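Local coordinates for protein sugar isomerase (Sinorhizobium meliloti, PDB 3QC0) that probably isomerises a sugar and binds a zinc ion in a xylose isomerase-like TIM barrel, at residues 185-190 / 230-235; 160-165 / 197-202; 174-179 / 189-194. All blocks are in the same frame, centred on the assembly; numbering follows the deposited sequence.

Interaction 1 (185-190 / 230-235); sequences PDLANQ and KGIRRR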
loop_
_atom_site.group_PDB
_atom_site.type_symbol
_atom_site.label_atom_id
_atom_site.label_comp_id
_atom_site.label_asym_id
_atom_site.label_seq_id
_atom_site.Cartn_x
_atom_site.Cartn_y
_atom_site.Cartn_z
ATOM N N PRO A 185 -10.433 -0.044 -0.379
ATOM C CA PRO A 185 -11.738 -0.183 -1.002
ATOM C C PRO A 185 -12.865 -0.324 0.000
ATOM O O PRO A 185 -14.005 -0.063 -0.383
ATOM C CB PRO A 185 -11.574 -1.400 -1.945
ATOM C CG PRO A 185 -10.429 -2.050 -1.594
ATOM C CD PRO A 185 -9.509 -1.091 -0.825
ATOM N N ASP A 186 -12.549 -0.751 1.214
ATOM C CA ASP A 186 -13.585 -0.914 2.240
ATOM C C ASP A 186 -13.609 0.242 3.254
ATOM O O ASP A 186 -14.185 0.123 4.359
ATOM C CB ASP A 186 -13.427 -2.228 2.971
ATOM C CG ASP A 186 -14.781 -2.705 3.594
ATOM O OD1 ASP A 186 -15.867 -2.369 3.061
ATOM O OD2 ASP A 186 -14.747 -3.403 4.602
ATOM N N LEU A 187 -13.041 1.385 2.870
ATOM C CA LEU A 187 -12.878 2.517 3.809
ATOM C C LEU A 187 -14.197 3.010 4.363
ATOM O O LEU A 187 -14.306 3.230 5.575
ATOM C CB LEU A 187 -12.163 3.683 3.145
ATOM C CG LEU A 187 -11.818 4.876 4.028
ATOM C CD1 LEU A 187 -10.955 4.416 5.251
ATOM C CD2 LEU A 187 -11.177 6.004 3.211
ATOM N N ALA A 188 -15.216 3.154 3.523
ATOM C CA ALA A 188 -16.512 3.661 4.030
ATOM C C ALA A 188 -17.095 2.767 5.107
ATOM O O ALA A 188 -17.518 3.251 6.155
ATOM C CB ALA A 188 -17.523 3.787 2.893
ATOM N N ASN A 189 -17.106 1.468 4.904
ATOM C CA ASN A 189 -17.664 0.555 5.904
ATOM C C ASN A 189 -16.806 0.568 7.165
ATOM O O ASN A 189 -17.334 0.506 8.270
ATOM C CB ASN A 189 -17.717 -0.881 5.400
ATOM C CG ASN A 189 -18.900 -1.153 4.463
ATOM O OD1 ASN A 189 -19.961 -0.490 4.542
ATOM N ND2 ASN A 189 -18.728 -2.154 3.587
ATOM N N GLN A 190 -15.489 0.666 7.032
ATOM C CA GLN A 190 -14.634 0.620 8.219
ATOM C C GLN A 190 -14.691 1.912 9.017
ATOM O O GLN A 190 -14.657 1.855 10.263
ATOM C CB GLN A 190 -13.192 0.250 7.836
ATOM C CG GLN A 190 -13.103 -1.166 7.217
ATOM C CD GLN A 190 -13.554 -2.263 8.143
ATOM O OE1 GLN A 190 -13.386 -2.196 9.376
ATOM N NE2 GLN A 190 -14.156 -3.300 7.568
ATOM N N LYS A 230 -12.904 15.871 1.539
ATOM C CA LYS A 230 -14.254 16.267 1.928
ATOM C C LYS A 230 -15.101 15.040 2.243
ATOM O O LYS A 230 -15.770 14.977 3.265
ATOM C CB LYS A 230 -14.878 17.110 0.802
ATOM C CG LYS A 230 -16.322 17.569 0.928
ATOM C CD LYS A 230 -16.871 18.052 -0.497
ATOM C CE LYS A 230 -17.926 19.175 -0.458
ATOM N NZ LYS A 230 -18.102 19.931 -1.788
ATOM N N GLY A 231 -15.064 14.047 1.352
ATOM C CA GLY A 231 -15.834 12.827 1.539
ATOM C C GLY A 231 -15.440 12.006 2.766
ATOM O O GLY A 231 -16.283 11.512 3.509
ATOM N N ILE A 232 -14.144 11.851 2.981
ATOM C CA ILE A 232 -13.660 11.129 4.136
ATOM C C ILE A 232 -14.133 11.865 5.419
ATOM O O ILE A 232 -14.628 11.232 6.355
ATOM C CB ILE A 232 -12.124 10.962 4.109
ATOM C CG1 ILE A 232 -11.703 9.993 2.968
ATOM C CG2 ILE A 232 -11.586 10.492 5.471
ATOM C CD1 ILE A 232 -10.190 9.882 2.770
ATOM N N ARG A 233 -13.968 13.190 5.451
ATOM C CA ARG A 233 -14.334 13.960 6.656
ATOM C C ARG A 233 -15.820 13.849 6.904
ATOM O O ARG A 233 -16.216 13.736 8.062
ATOM C CB ARG A 233 -13.920 15.404 6.562
ATOM C CG ARG A 233 -14.329 16.239 7.796
ATOM C CD ARG A 233 -13.587 15.833 9.059
ATOM N NE ARG A 233 -14.121 16.543 10.238
ATOM C CZ ARG A 233 -13.612 16.441 11.459
ATOM N NH1 ARG A 233 -12.545 15.683 11.702
ATOM N NH2 ARG A 233 -14.186 17.103 12.468
ATOM N N ARG A 234 -16.637 13.906 5.853
ATOM C CA ARG A 234 -18.087 13.762 6.034
ATOM C C ARG A 234 -18.422 12.409 6.643
ATOM O O ARG A 234 -19.289 12.284 7.519
ATOM C CB ARG A 234 -18.868 13.949 4.716
ATOM C CG ARG A 234 -18.908 15.377 4.188
ATOM C CD ARG A 234 -19.954 15.526 3.040
ATOM N NE ARG A 234 -20.031 14.298 2.217
ATOM C CZ ARG A 234 -19.406 14.077 1.046
ATOM N NH1 ARG A 234 -18.651 15.008 0.461
ATOM N NH2 ARG A 234 -19.557 12.905 0.439
ATOM N N ARG A 235 -17.742 11.370 6.195
ATOM C CA ARG A 235 -17.951 10.057 6.766
ATOM C C ARG A 235 -17.465 9.952 8.215
ATOM O O ARG A 235 -18.108 9.311 9.039
ATOM C CB ARG A 235 -17.258 8.991 5.901
ATOM C CG ARG A 235 -17.949 8.805 4.542
ATOM C CD ARG A 235 -17.236 7.770 3.754
ATOM N NE ARG A 235 -17.855 7.562 2.442
ATOM C CZ ARG A 235 -19.006 6.941 2.231
ATOM N NH1 ARG A 235 -19.737 6.454 3.251
ATOM N NH2 ARG A 235 -19.441 6.812 0.963
HETATM O O HOH W 1 -18.786 5.780 6.063
#
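Leu187 and Ile232 make the inner, buried half of this helix-to-helix contact. CD2 of Leu187 lies 4.0 Å from Ile232 CD1 and as close to its CG1, the two side chains crossing at about a right angle. Leu187 gets there because its CG stands anti to the backbone N (chi1 -175°), beside the carbonyl carbon.

Toward solvent the contact changes character. The extended aliphatic chain of Arg235 brings its guanidinium alongside the other helix, one face turned to Ala188. The CB of Ala188 sits 3.4 Å above that plane, displaced from the centre of the group, with Arg235 NH1 3.5 Å from it. A water closes this side: it donates to Ala188 O at 2.8 Å and accepts from Arg235 NH1 at 3.0 Å. No direct hydrogen bond joins the two segments.

Around the start of helix 187-196, Asp186 ties down two side chains: Asn189 ND2 donates to the syn lone pair of Asp186 OD1, and Gln190 NE2 meets Asp186 OD2 from above the carboxylate plane in a nearly straight bond (173°).

Both helices belong to the outer layer of the TIM barrel. Ile232 rests on Ile227 and on Val178 of helix 178-181, and Leu187 rests on Val181 of that same short helix and on Leu158 of helix 158-168.

Interaction 2 (160-165 / 197-202); sequences QALDIC and MKAILA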
loop_
_atom_site.group_PDB
_atom_site.type_symbol
_atom_site.label_atom_id
_atom_site.label_comp_id
_atom_site.label_asym_id
_atom_site.label_seq_id
_atom_site.Cartn_x
_atom_site.Cartn_y
_atom_site.Cartn_z
ATOM N N GLN A 160 -8.161 -4.014 10.117
ATOM C CA GLN A 160 -7.266 -4.744 10.964
ATOM C C GLN A 160 -7.076 -3.986 12.278
ATOM O O GLN A 160 -7.054 -4.593 13.344
ATOM C CB GLN A 160 -5.941 -4.949 10.237
ATOM C CG GLN A 160 -4.867 -5.611 11.078
ATOM C CD GLN A 160 -3.471 -5.429 10.497
ATOM O OE1 GLN A 160 -3.279 -4.592 9.615
ATOM N NE2 GLN A 160 -2.495 -6.168 11.038
ATOM N N ALA A 161 -6.859 -2.668 12.201
ATOM C CA ALA A 161 -6.709 -1.865 13.426
ATOM C C ALA A 161 -7.914 -2.029 14.334
ATOM O O ALA A 161 -7.798 -2.165 15.567
ATOM C CB ALA A 161 -6.454 -0.390 13.090
ATOM N N LEU A 162 -9.089 -1.958 13.728
ATOM C CA LEU A 162 -10.328 -2.134 14.504
ATOM C C LEU A 162 -10.475 -3.545 15.075
ATOM O O LEU A 162 -10.971 -3.717 16.189
ATOM C CB LEU A 162 -11.539 -1.723 13.661
ATOM C CG LEU A 162 -11.593 -0.231 13.280
ATOM C CD1 LEU A 162 -12.680 0.043 12.223
ATOM C CD2 LEU A 162 -11.830 0.652 14.552
ATOM N N ASP A 163 -10.055 -4.565 14.338
ATOM C CA ASP A 163 -10.016 -5.933 14.863
ATOM C C ASP A 163 -9.177 -6.002 16.138
ATOM O O ASP A 163 -9.561 -6.649 17.125
ATOM C CB ASP A 163 -9.437 -6.918 13.853
ATOM C CG ASP A 163 -10.382 -7.228 12.697
ATOM O OD1 ASP A 163 -11.586 -6.857 12.691
ATOM O OD2 ASP A 163 -9.861 -7.862 11.732
ATOM N N ILE A 164 -8.046 -5.304 16.150
ATOM C CA ILE A 164 -7.213 -5.302 17.326
ATOM C C ILE A 164 -7.917 -4.564 18.466
ATOM O O ILE A 164 -7.850 -5.021 19.594
ATOM C CB ILE A 164 -5.825 -4.665 17.033
ATOM C CG1 ILE A 164 -5.075 -5.474 15.951
ATOM C CG2 ILE A 164 -5.002 -4.467 18.336
ATOM C CD1 ILE A 164 -3.830 -4.785 15.376
ATOM N N CYS A 165 -8.555 -3.428 18.178
ATOM C CA CYS A 165 -9.323 -2.662 19.180
ATOM C C CYS A 165 -10.370 -3.552 19.790
ATOM O O CYS A 165 -10.560 -3.539 21.003
ATOM C CB CYS A 165 -9.937 -1.415 18.583
ATOM S SG CYS A 165 -8.785 -0.132 18.156
HETATM N N MSE A 197 -18.088 1.501 17.128
HETATM C CA MSE A 197 -17.195 1.129 18.214
HETATM C C MSE A 197 -16.776 2.304 19.112
HETATM O O MSE A 197 -16.052 2.099 20.082
HETATM C CB MSE A 197 -15.920 0.476 17.624
HETATM C CG MSE A 197 -16.240 -0.899 16.996
HETATM SE SE MSE A 197 -14.805 -1.709 16.056
HETATM C CE MSE A 197 -13.543 -1.518 17.534
ATOM N N LYS A 198 -17.136 3.526 18.746
ATOM C CA LYS A 198 -16.669 4.742 19.452
ATOM C C LYS A 198 -15.135 4.776 19.520
ATOM O O LYS A 198 -14.548 5.188 20.521
ATOM C CB LYS A 198 -17.363 4.884 20.844
ATOM C CG LYS A 198 -18.853 5.031 20.660
ATOM C CD LYS A 198 -19.523 5.797 21.832
ATOM C CE LYS A 198 -19.556 5.004 23.081
ATOM N NZ LYS A 198 -20.541 5.659 24.107
ATOM N N ALA A 199 -14.496 4.325 18.430
ATOM C CA ALA A 199 -13.050 4.098 18.434
ATOM C C ALA A 199 -12.248 5.221 17.780
ATOM O O ALA A 199 -11.042 5.141 17.811
ATOM C CB ALA A 199 -12.721 2.733 17.716
ATOM N N ILE A 200 -12.885 6.214 17.145
ATOM C CA ILE A 200 -12.127 7.232 16.377
ATOM C C ILE A 200 -11.534 8.237 17.356
ATOM O O ILE A 200 -12.255 8.906 18.109
ATOM C CB ILE A 200 -12.935 7.935 15.259
ATOM C CG1 ILE A 200 -13.597 6.894 14.325
ATOM C CG2 ILE A 200 -12.004 8.965 14.511
ATOM C CD1 ILE A 200 -14.559 7.535 13.304
ATOM N N LEU A 201 -10.216 8.305 17.392
ATOM C CA LEU A 201 -9.505 9.223 18.286
ATOM C C LEU A 201 -8.816 10.386 17.597
ATOM O O LEU A 201 -8.515 11.380 18.244
ATOM C CB LEU A 201 -8.459 8.460 19.095
ATOM C CG LEU A 201 -8.969 7.453 20.113
ATOM C CD1 LEU A 201 -7.913 6.520 20.715
ATOM C CD2 LEU A 201 -9.657 8.231 21.281
ATOM N N ALA A 202 -8.519 10.264 16.304
ATOM C CA ALA A 202 -7.818 11.316 15.601
ATOM C C ALA A 202 -8.074 11.173 14.124
ATOM O O ALA A 202 -8.368 10.060 13.649
ATOM C CB ALA A 202 -6.300 11.275 15.889
#
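At the end of the TIM barrel where the strands begin, Met197 and Ala199, in the turn leading from helix 187-196 into strand 200-205, pack against Leu162 and Cys165 of helix 158-168. The zinc ligands lie on or just after the C-terminal parts of their strands, so this is the side of the barrel away from the metal. The turn is a Schellman motif: the positive phi of Lys198 (55°) ends the helix and turns the chain into the strand, with the CB atoms of Met197 and Ala199 both directed at helix 158-168.

Met197, present as selenomethionine, does most of the touching. Its chain runs out straight through CG and then bends at chi3 (52°), which folds the methyl group onto helix 158-168. The methyl carbon Met197 CE comes 3.6 Å from Leu162 O, a backbone oxygen. Met197 CE also lies 3.8 Å from Cys165 CB, so it spans Leu162 and Cys165, three residues apart. The selenium lies over the root of the leucine, with Met197 SE 4.1 Å from Leu162 CB and equally near its CD2; the two side chains cross obliquely. Leu162 sends its CD2 branch farther across, to 3.9 Å from Ala199 CB, while that same methyl stays 4.1 Å from Met197 CE. The side chains meet by apolar contacts alone, no hydrogen bond joins the segments, and three of the four residues are buried.

Strand 172-177 lies beside both partners. Its Val174 packs on Ala161, Leu162 and Cys165 and is joined by backbone hydrogen bonds to Ala199 and Leu201. Cys165 also rests on Ile141 of strand 139-141, and Leu162 on Ala194 of helix 187-196.

Interaction 3 (174-179 / 189-194); sequences VAIDVY and NQIARA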
loop_
_atom_site.group_PDB
_atom_site.type_symbol
_atom_site.label_atom_id
_atom_site.label_comp_id
_atom_site.label_asym_id
_atom_site.label_seq_id
_atom_site.Cartn_x
_atom_site.Cartn_y
_atom_site.Cartn_z
ATOM N N VAL A 174 -8.457 4.257 17.258
ATOM C CA VAL A 174 -7.721 4.428 16.003
ATOM C C VAL A 174 -7.464 5.893 15.663
ATOM O O VAL A 174 -8.286 6.764 15.948
ATOM C CB VAL A 174 -8.446 3.693 14.805
ATOM C CG1 VAL A 174 -8.475 2.176 15.026
ATOM C CG2 VAL A 174 -9.862 4.273 14.524
ATOM N N ALA A 175 -6.333 6.147 15.016
ATOM C CA ALA A 175 -6.050 7.390 14.333
ATOM C C ALA A 175 -6.187 7.133 12.838
ATOM O O ALA A 175 -5.520 6.263 12.291
ATOM C CB ALA A 175 -4.605 7.876 14.650
ATOM N N ILE A 176 -7.057 7.906 12.214
ATOM C CA ILE A 176 -7.357 7.760 10.789
ATOM C C ILE A 176 -6.623 8.839 10.019
ATOM O O ILE A 176 -6.990 10.016 10.073
ATOM C CB ILE A 176 -8.894 7.778 10.505
ATOM C CG1 ILE A 176 -9.656 6.718 11.337
ATOM C CG2 ILE A 176 -9.144 7.584 8.975
ATOM C CD1 ILE A 176 -11.178 6.808 11.207
ATOM N N ASP A 177 -5.548 8.440 9.338
ATOM C CA ASP A 177 -4.695 9.360 8.570
ATOM C C ASP A 177 -4.972 9.079 7.113
ATOM O O ASP A 177 -4.817 7.953 6.661
ATOM C CB ASP A 177 -3.239 9.098 8.943
ATOM C CG ASP A 177 -2.244 10.002 8.241
ATOM O OD1 ASP A 177 -2.518 10.428 7.109
ATOM O OD2 ASP A 177 -1.176 10.263 8.853
ATOM N N VAL A 178 -5.481 10.082 6.415
ATOM C CA VAL A 178 -5.925 9.896 5.028
ATOM C C VAL A 178 -4.801 9.351 4.164
ATOM O O VAL A 178 -5.070 8.603 3.216
ATOM C CB VAL A 178 -6.493 11.194 4.428
ATOM C CG1 VAL A 178 -7.745 11.631 5.262
ATOM C CG2 VAL A 178 -5.450 12.329 4.353
ATOM N N TYR A 179 -3.557 9.691 4.480
ATOM C CA TYR A 179 -2.442 9.211 3.661
ATOM C C TYR A 179 -2.379 7.696 3.663
ATOM O O TYR A 179 -2.078 7.053 2.690
ATOM C CB TYR A 179 -1.091 9.757 4.151
ATOM C CG TYR A 179 -0.035 9.804 3.077
ATOM C CD1 TYR A 179 -0.135 10.713 2.027
ATOM C CD2 TYR A 179 1.070 8.951 3.096
ATOM C CE1 TYR A 179 0.817 10.756 1.018
ATOM C CE2 TYR A 179 2.050 9.008 2.104
ATOM C CZ TYR A 179 1.913 9.920 1.060
ATOM O OH TYR A 179 2.882 10.007 0.078
ATOM N N ASN A 189 -17.106 1.468 4.904
ATOM C CA ASN A 189 -17.664 0.555 5.904
ATOM C C ASN A 189 -16.806 0.568 7.165
ATOM O O ASN A 189 -17.334 0.506 8.270
ATOM C CB ASN A 189 -17.717 -0.881 5.400
ATOM C CG ASN A 189 -18.900 -1.153 4.463
ATOM O OD1 ASN A 189 -19.961 -0.490 4.542
ATOM N ND2 ASN A 189 -18.728 -2.154 3.587
ATOM N N GLN A 190 -15.489 0.666 7.032
ATOM C CA GLN A 190 -14.634 0.620 8.219
ATOM C C GLN A 190 -14.691 1.912 9.017
ATOM O O GLN A 190 -14.657 1.855 10.263
ATOM C CB GLN A 190 -13.192 0.250 7.836
ATOM C CG GLN A 190 -13.103 -1.166 7.217
ATOM C CD GLN A 190 -13.554 -2.263 8.143
ATOM O OE1 GLN A 190 -13.386 -2.196 9.376
ATOM N NE2 GLN A 190 -14.156 -3.300 7.568
ATOM N N ILE A 191 -14.879 3.066 8.361
ATOM C CA ILE A 191 -15.119 4.317 9.104
ATOM C C ILE A 191 -16.423 4.207 9.892
ATOM O O ILE A 191 -16.478 4.584 11.077
ATOM C CB ILE A 191 -15.137 5.532 8.199
ATOM C CG1 ILE A 191 -13.733 5.813 7.645
ATOM C CG2 ILE A 191 -15.603 6.806 8.939
ATOM C CD1 ILE A 191 -13.683 6.927 6.567
ATOM N N ALA A 192 -17.476 3.717 9.252
ATOM C CA ALA A 192 -18.775 3.535 9.924
ATOM C C ALA A 192 -18.636 2.585 11.092
ATOM O O ALA A 192 -19.166 2.845 12.178
ATOM C CB ALA A 192 -19.822 3.046 8.932
ATOM N N ARG A 193 -17.896 1.495 10.903
ATOM C CA ARG A 193 -17.598 0.520 11.956
ATOM C C ARG A 193 -16.857 1.157 13.135
ATOM O O ARG A 193 -17.247 0.944 14.305
ATOM C CB ARG A 193 -16.778 -0.643 11.408
ATOM C CG ARG A 193 -16.444 -1.721 12.414
ATOM C CD ARG A 193 -15.572 -2.759 11.774
ATOM N NE ARG A 193 -15.004 -3.658 12.729
ATOM C CZ ARG A 193 -13.836 -4.276 12.640
ATOM N NH1 ARG A 193 -13.076 -4.135 11.555
ATOM N NH2 ARG A 193 -13.462 -5.085 13.616
ATOM N N ALA A 194 -15.840 1.967 12.842
ATOM C CA ALA A 194 -15.072 2.682 13.860
ATOM C C ALA A 194 -16.002 3.552 14.708
ATOM O O ALA A 194 -15.828 3.656 15.938
ATOM C CB ALA A 194 -13.988 3.551 13.225
#
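Ile176 points from its strand toward helix 187-196 and its Ile191. From CB, the CG1 branch leaves anti to the carbonyl carbon (chi1 -55°) and passes 4.0 Å from Val174 CG2, its neighbour two residues back on the same face of the strand. The chain then extends to CD1, the tip, which stands 4.5 Å from Ile191 CG1 on the helix and 4.4 Å from Val174 CG2; Ile200 of the adjoining strand also packs against this side chain. One turn farther along the helix, Val174 makes the second, smaller contact, its CG2 4.4 Å from Ala194 CB.

This is a beta-alpha-beta crossover of the TIM barrel: helix 187-196 packs on the outer face of strand 172-177 before the chain returns in the neighbouring parallel strand 200-205. Asp177, ending the first strand, carries its carboxylate to the metal, where OD2 binds the zinc ion together with Glu142, His204 and Glu248. Asp177 is also the N-cap of helix 178-181, its OD1 accepting from Tyr179 N at 2.9 Å, a donor on the anti side and 25° out of the carboxylate plane.

On the outer helix, Arg193 NH1 donates to Gln190 OE1 at 2.9 Å, fairly straight (161°), with the oxygen in the guanidinium plane. Arg193 NH2 forms salt bridges to Asp163 and Glu166 of helix 158-168.

Overall arrangement
All three interactions lie in one sector of the TIM barrel, gathered round helix 187-196. Interaction 3 is central, its centre about 7 Å from that of interaction 1 and about 8 Å from that of interaction 2; the centres of those two are about 14 Å apart. Interactions 1 and 3 share Asn189 and Gln190. Interactions 2 and 3 meet in the sheet, where strands 172-177 and 200-205 are neighbours. Along the chain the segments run 160-165, 174-179, 185-190, 189-194, 197-202 and 230-235, so interactions 1 and 2 interlock, while both segments of interaction 3 fall between those of interaction 2. Helices 158-168, 187-196 and 229-238 of the outer layer are thereby packed round the strand bearing one zinc ligand.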